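Local coordinates for protein PTS-dependent dihydroxyacetone kinase, ADP-binding subunit DhaL (Lactococcus lactis subsp. lactis, PDB 3CR3) that carries ADP and, once this is converted to ATP by phosphoryl transfer from DhaM, passes the phosphoryl group on to dihydroxyacetone held by DhaK, at residues V67-T70 / L71-K74; G84-F87 / L88-K92; K142-L145 / E146-V149. All coordinates share one frame; numbering follows the deposited sequence.

Contact 1 of 3, residues V67-T70 / L71-K74; sequences VAMT and LMSK
The carbonyl oxygen T70 O is gripped twice: K74 N bonds to it at 2.9 Å, while S73 N reaches the same T70 O in a weak, bent bond of 3.3 Å. One residue back, M69 O takes S73 N at 3.1 Å; S73 OG also lies 3.2 Å from M69 O, with an acidic side chain of another protein's chain as a second, hydrogen-bonded partner. On the buried face V67 and L71 lie side by side, V67 CG1 against L71 CD1 at 3.8 Å. L71 CG swings beside its own backbone N (chi1 -62°), which lays the branch over V67 O and near that methyl. Cutting L71 back to an alanine would probably open a gap beside V67 CG1 and leave Y83 and T48 of neighbouring helices less well covered. Round the helix, the two selenomethionines M69 and M72 run alongside each other: M69 is bent at its second and third torsions, M72 is extended, and their CE methyls meet at 3.9 Å. T70 OG1 turns back to K66 O. This is i to i+3 and i+4 pairing along the last turns of helix 60-74, which packs on helices 37-54 and 79-94 in the all-helical DhaL fold.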
loop_
_atom_site.group_PDB
_atom_site.type_symbol
_atom_site.label_atom_id
_atom_site.label_comp_id
_atom_site.label_asym_id
_atom_site.label_seq_id
_atom_site.Cartn_x
_atom_site.Cartn_y
_atom_site.Cartn_z
ATOM N N VAL A 67 3.556 -33.647 6.376
ATOM C CA VAL A 67 3.056 -33.040 5.141
ATOM C C VAL A 67 2.674 -31.586 5.425
ATOM O O VAL A 67 3.115 -30.675 4.729
ATOM C CB VAL A 67 1.860 -33.833 4.547
ATOM C CG1 VAL A 67 1.237 -33.090 3.338
ATOM C CG2 VAL A 67 2.300 -35.222 4.145
ATOM N N ALA A 68 1.885 -31.377 6.469
ATOM C CA ALA A 68 1.438 -30.038 6.838
ATOM C C ALA A 68 2.605 -29.041 7.012
ATOM O O ALA A 68 2.587 -27.959 6.433
ATOM C CB ALA A 68 0.583 -30.104 8.082
HETATM N N MSE A 69 3.626 -29.424 7.782
HETATM C CA MSE A 69 4.761 -28.534 8.057
HETATM C C MSE A 69 5.635 -28.269 6.834
HETATM O O MSE A 69 6.108 -27.151 6.652
HETATM C CB MSE A 69 5.622 -29.059 9.219
HETATM C CG MSE A 69 4.851 -29.302 10.516
HETATM SE SE MSE A 69 3.831 -27.742 11.153
HETATM C CE MSE A 69 2.070 -28.019 10.371
ATOM N N THR A 70 5.837 -29.291 6.005
ATOM C CA THR A 70 6.611 -29.142 4.772
ATOM C C THR A 70 5.928 -28.172 3.788
ATOM O O THR A 70 6.565 -27.259 3.268
ATOM C CB THR A 70 6.877 -30.504 4.085
ATOM O OG1 THR A 70 7.324 -31.460 5.054
ATOM C CG2 THR A 70 7.924 -30.365 3.008
ATOM N N LEU A 71 4.631 -28.373 3.550
ATOM C CA LEU A 71 3.863 -27.496 2.661
ATOM C C LEU A 71 3.795 -26.066 3.210
ATOM O O LEU A 71 3.911 -25.101 2.451
ATOM C CB LEU A 71 2.455 -28.066 2.378
ATOM C CG LEU A 71 2.343 -29.422 1.656
ATOM C CD1 LEU A 71 0.876 -29.822 1.426
ATOM C CD2 LEU A 71 3.112 -29.474 0.341
HETATM N N MSE A 72 3.647 -25.934 4.530
HETATM C CA MSE A 72 3.600 -24.620 5.179
HETATM C C MSE A 72 4.900 -23.834 5.027
HETATM O O MSE A 72 4.876 -22.618 4.885
HETATM C CB MSE A 72 3.227 -24.737 6.658
HETATM C CG MSE A 72 1.742 -24.970 6.906
HETATM SE SE MSE A 72 1.219 -24.416 8.688
HETATM C CE MSE A 72 -0.418 -25.447 8.917
ATOM N N SER A 73 6.031 -24.531 5.059
ATOM C CA SER A 73 7.331 -23.894 4.865
ATOM C C SER A 73 7.674 -23.620 3.397
ATOM O O SER A 73 8.149 -22.528 3.064
ATOM C CB SER A 73 8.437 -24.738 5.502
ATOM O OG SER A 73 8.277 -24.790 6.912
ATOM N N LYS A 74 7.431 -24.603 2.530
ATOM C CA LYS A 74 7.993 -24.607 1.168
ATOM C C LYS A 74 7.087 -24.040 0.041
ATOM O O LYS A 74 7.559 -23.813 -1.077
ATOM C CB LYS A 74 8.492 -26.018 0.814
ATOM C CG LYS A 74 9.538 -26.585 1.796
ATOM C CD LYS A 74 10.918 -25.951 1.594
ATOM C CE LYS A 74 11.954 -26.481 2.584
ATOM N NZ LYS A 74 11.817 -25.856 3.948
#

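Contact 2 of 3, residues G84-F87 / L88-K92; sequences GSAF and LAMSK
In the selenomethionine M90 the chain runs straight through its second torsion (178°) and then bends at the third (-80°), folding the CE methyl back over one face of the F87 ring, three residues earlier. CE sits 3.4 Å from the ring centroid of F87 and only 14° off the ring normal, a CH-pi contact nearly over the middle of the face. The heavier M90 SE stands farther off above that face, 4.7 Å from the F87 centroid, so the pair is also a Met-aromatic contact. The same methyl lies close against the backbone: M90 CE is 3.2 Å from F87 N, and 3.7 Å from A86 CB. Underneath run the ordinary i to i+4 helix bonds, from L88 N to G84 O at 2.9 Å and from S91 N to F87 O at 2.7 Å, with M90 N on A86 O between them. S85 OG is hydrogen-bonded to P81 O and R114 NE. All this lies in the middle of helix 79-94: F87 packs on V67 and L88 on M69 of helix 60-74, A86 and A89 face I111, A106 and A110 of helix 100-115, and A86 and M90 meet W128 of helix 125-136.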
loop_
_atom_site.group_PDB
_atom_site.type_symbol
_atom_site.label_atom_id
_atom_site.label_comp_id
_atom_site.label_asym_id
_atom_site.label_seq_id
_atom_site.Cartn_x
_atom_site.Cartn_y
_atom_site.Cartn_z
ATOM N N GLY A 84 -1.674 -27.001 4.052
ATOM C CA GLY A 84 -0.979 -27.181 5.340
ATOM C C GLY A 84 -1.956 -27.327 6.497
ATOM O O GLY A 84 -1.812 -28.227 7.329
ATOM N N SER A 85 -2.958 -26.451 6.545
ATOM C CA SER A 85 -3.980 -26.533 7.582
ATOM C C SER A 85 -4.909 -27.737 7.354
ATOM O O SER A 85 -5.354 -28.363 8.314
ATOM C CB SER A 85 -4.779 -25.235 7.679
ATOM O OG SER A 85 -3.923 -24.149 8.018
ATOM N N ALA A 86 -5.184 -28.059 6.092
ATOM C CA ALA A 86 -5.952 -29.268 5.783
ATOM C C ALA A 86 -5.220 -30.473 6.374
ATOM O O ALA A 86 -5.783 -31.219 7.157
ATOM C CB ALA A 86 -6.160 -29.433 4.265
ATOM N N PHE A 87 -3.941 -30.630 6.041
ATOM C CA PHE A 87 -3.193 -31.771 6.535
ATOM C C PHE A 87 -3.016 -31.784 8.054
ATOM O O PHE A 87 -3.033 -32.841 8.669
ATOM C CB PHE A 87 -1.877 -31.949 5.762
ATOM C CG PHE A 87 -2.066 -32.678 4.453
ATOM C CD1 PHE A 87 -2.140 -34.063 4.426
ATOM C CD2 PHE A 87 -2.229 -31.972 3.258
ATOM C CE1 PHE A 87 -2.353 -34.752 3.236
ATOM C CE2 PHE A 87 -2.443 -32.646 2.061
ATOM C CZ PHE A 87 -2.507 -34.036 2.047
ATOM N N LEU A 88 -2.898 -30.609 8.657
ATOM C CA LEU A 88 -2.741 -30.513 10.101
ATOM C C LEU A 88 -3.971 -31.051 10.833
ATOM O O LEU A 88 -3.846 -31.785 11.818
ATOM C CB LEU A 88 -2.462 -29.062 10.504
ATOM C CG LEU A 88 -1.846 -28.821 11.877
ATOM C CD1 LEU A 88 -0.528 -29.604 12.084
ATOM C CD2 LEU A 88 -1.614 -27.336 12.049
ATOM N N ALA A 89 -5.153 -30.681 10.347
ATOM C CA ALA A 89 -6.408 -31.149 10.927
ATOM C C ALA A 89 -6.561 -32.652 10.712
ATOM O O ALA A 89 -6.968 -33.379 11.623
ATOM C CB ALA A 89 -7.569 -30.408 10.321
HETATM N N MSE A 90 -6.208 -33.114 9.509
HETATM C CA MSE A 90 -6.204 -34.543 9.186
HETATM C C MSE A 90 -5.236 -35.316 10.070
HETATM O O MSE A 90 -5.508 -36.452 10.453
HETATM C CB MSE A 90 -5.885 -34.775 7.705
HETATM C CG MSE A 90 -6.969 -34.245 6.774
HETATM SE SE MSE A 90 -6.542 -34.478 4.888
HETATM C CE MSE A 90 -5.375 -33.045 4.525
ATOM N N SER A 91 -4.108 -34.689 10.391
ATOM C CA SER A 91 -3.156 -35.268 11.330
ATOM C C SER A 91 -3.838 -35.500 12.689
ATOM O O SER A 91 -3.764 -36.595 13.256
ATOM C CB SER A 91 -1.928 -34.365 11.488
ATOM O OG SER A 91 -0.985 -34.945 12.365
ATOM N N LYS A 92 -4.534 -34.480 13.179
ATOM C CA LYS A 92 -5.169 -34.570 14.490
ATOM C C LYS A 92 -6.306 -35.606 14.488
ATOM O O LYS A 92 -6.402 -36.433 15.404
ATOM C CB LYS A 92 -5.625 -33.191 14.975
ATOM C CG LYS A 92 -4.474 -32.195 15.129
ATOM C CD LYS A 92 -4.977 -30.771 15.380
ATOM C CE LYS A 92 -4.109 -29.708 14.677
ATOM N NZ LYS A 92 -2.998 -29.176 15.511
#

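Contact 3 of 3, residues K142-L145 / E146-V149; sequences KDNL and EKVV
N144 and K147 lie alongside each other and point the same way, three residues apart on the helix, the ammonium K147 NZ coming to 3.9 Å from N144 OD1. That is a loose polar approach, longer than a hydrogen bond. The lysine gets there because its chain leaves the helix extended and then turns at the third torsion (86°), which brings NZ up beside the amide. Closer contacts are made on the backbone oxygens: V148 CG2 rests on N144 O at 3.4 Å, and V149 CG2 on L145 O at the same separation. Each of those oxygens also accepts the amide of the same valine. The bond from V149 N to L145 O measures 3.1 Å, whereas V148 N comes to N144 O at a longer 3.3 Å. Nearer the start, E146 N meets K142 O at 2.9 Å. These are the i to i+4 bonds of the first turns of helix 142-151, an amphipathic helix: L145 and V149 are buried, V148 partly so, while K142, D143 and K147 are exposed. K142 and E146 stand on the same flank, but K142 NZ stays 6.8 Å from E146 OE1, so any attraction between them is probably weak; K142 also touches E185 of helix 175-191. Beyond the segments, S141 OG is hydrogen-bonded to N144 N and so holds the opening turn, while a weak bond from N144 ND2 to D134 OD2 probably helps steady the amide. On the inner face L145 packs on F184 of helix 175-191 and, with V148, on I127 of helix 125-136; V149 leans on Q178 and A181.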
loop_
_atom_site.group_PDB
_atom_site.type_symbol
_atom_site.label_atom_id
_atom_site.label_comp_id
_atom_site.label_asym_id
_atom_site.label_seq_id
_atom_site.Cartn_x
_atom_site.Cartn_y
_atom_site.Cartn_z
ATOM N N LYS A 142 -13.518 -40.570 -10.086
ATOM C CA LYS A 142 -12.699 -39.674 -10.903
ATOM C C LYS A 142 -13.562 -38.835 -11.853
ATOM O O LYS A 142 -13.334 -37.637 -12.004
ATOM C CB LYS A 142 -11.619 -40.444 -11.665
ATOM C CG LYS A 142 -10.916 -39.614 -12.736
ATOM C CD LYS A 142 -9.482 -40.060 -12.979
ATOM C CE LYS A 142 -8.892 -39.341 -14.173
ATOM N NZ LYS A 142 -9.536 -39.803 -15.438
ATOM N N ASP A 143 -14.560 -39.462 -12.463
ATOM C CA ASP A 143 -15.511 -38.760 -13.324
ATOM C C ASP A 143 -16.167 -37.596 -12.576
ATOM O O ASP A 143 -16.249 -36.494 -13.103
ATOM C CB ASP A 143 -16.606 -39.715 -13.842
ATOM C CG ASP A 143 -16.211 -40.456 -15.119
ATOM O OD1 ASP A 143 -15.111 -40.209 -15.661
ATOM O OD2 ASP A 143 -17.025 -41.296 -15.585
ATOM N N ASN A 144 -16.659 -37.859 -11.365
ATOM C CA ASN A 144 -17.299 -36.819 -10.553
ATOM C C ASN A 144 -16.337 -35.717 -10.140
ATOM O O ASN A 144 -16.714 -34.552 -10.096
ATOM C CB ASN A 144 -18.028 -37.420 -9.343
ATOM C CG ASN A 144 -19.321 -38.137 -9.733
ATOM O OD1 ASN A 144 -19.663 -38.231 -10.915
ATOM N ND2 ASN A 144 -20.041 -38.656 -8.737
ATOM N N LEU A 145 -15.088 -36.082 -9.866
ATOM C CA LEU A 145 -14.034 -35.091 -9.614
ATOM C C LEU A 145 -13.817 -34.148 -10.814
ATOM O O LEU A 145 -13.837 -32.915 -10.664
ATOM C CB LEU A 145 -12.717 -35.780 -9.213
ATOM C CG LEU A 145 -12.710 -36.395 -7.803
ATOM C CD1 LEU A 145 -11.435 -37.207 -7.567
ATOM C CD2 LEU A 145 -12.856 -35.308 -6.736
ATOM N N GLU A 146 -13.627 -34.739 -11.999
ATOM C CA GLU A 146 -13.425 -33.966 -13.220
ATOM C C GLU A 146 -14.613 -33.037 -13.517
ATOM O O GLU A 146 -14.423 -31.917 -13.983
ATOM C CB GLU A 146 -13.114 -34.895 -14.399
ATOM C CG GLU A 146 -12.899 -34.192 -15.747
ATOM C CD GLU A 146 -11.767 -33.163 -15.718
ATOM O OE1 GLU A 146 -10.908 -33.213 -14.794
ATOM O OE2 GLU A 146 -11.735 -32.308 -16.626
ATOM N N LYS A 147 -15.824 -33.503 -13.222
ATOM C CA LYS A 147 -17.028 -32.677 -13.342
ATOM C C LYS A 147 -16.908 -31.376 -12.530
ATOM O O LYS A 147 -17.205 -30.301 -13.041
ATOM C CB LYS A 147 -18.271 -33.491 -12.925
ATOM C CG LYS A 147 -19.592 -32.746 -12.984
ATOM C CD LYS A 147 -20.801 -33.638 -12.594
ATOM C CE LYS A 147 -21.043 -33.686 -11.068
ATOM N NZ LYS A 147 -21.787 -34.931 -10.628
ATOM N N VAL A 148 -16.486 -31.480 -11.270
ATOM C CA VAL A 148 -16.313 -30.302 -10.405
ATOM C C VAL A 148 -15.231 -29.345 -10.918
ATOM O O VAL A 148 -15.398 -28.122 -10.863
ATOM C CB VAL A 148 -16.030 -30.704 -8.932
ATOM C CG1 VAL A 148 -15.872 -29.448 -8.029
ATOM C CG2 VAL A 148 -17.150 -31.590 -8.409
ATOM N N VAL A 149 -14.127 -29.907 -11.409
ATOM C CA VAL A 149 -13.052 -29.111 -11.994
ATOM C C VAL A 149 -13.558 -28.279 -13.184
ATOM O O VAL A 149 -13.309 -27.077 -13.270
ATOM C CB VAL A 149 -11.876 -30.019 -12.466
ATOM C CG1 VAL A 149 -10.834 -29.210 -13.267
ATOM C CG2 VAL A 149 -11.240 -30.729 -11.279
#

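Along the chain the three contacts come in series, on helices 60-74, 79-94 and 142-151, and all belong to the DhaL family region. Contacts 1 and 2 sit on consecutive helices packed together, their centres 11 Å apart: A68 CB rests on G84 O and M72 CE on G84 C. Contact 3 lies on the opposite side of the chain's centre, 27 Å from contact 1 and 24 Å from contact 2 between centres, and touches neither. Each has a side chain about 10 or 11 Å from the bound ADP, but none of the three touches the nucleotide. Contacts 1 and 2 both meet another protein's chain, whereas contact 3 meets none.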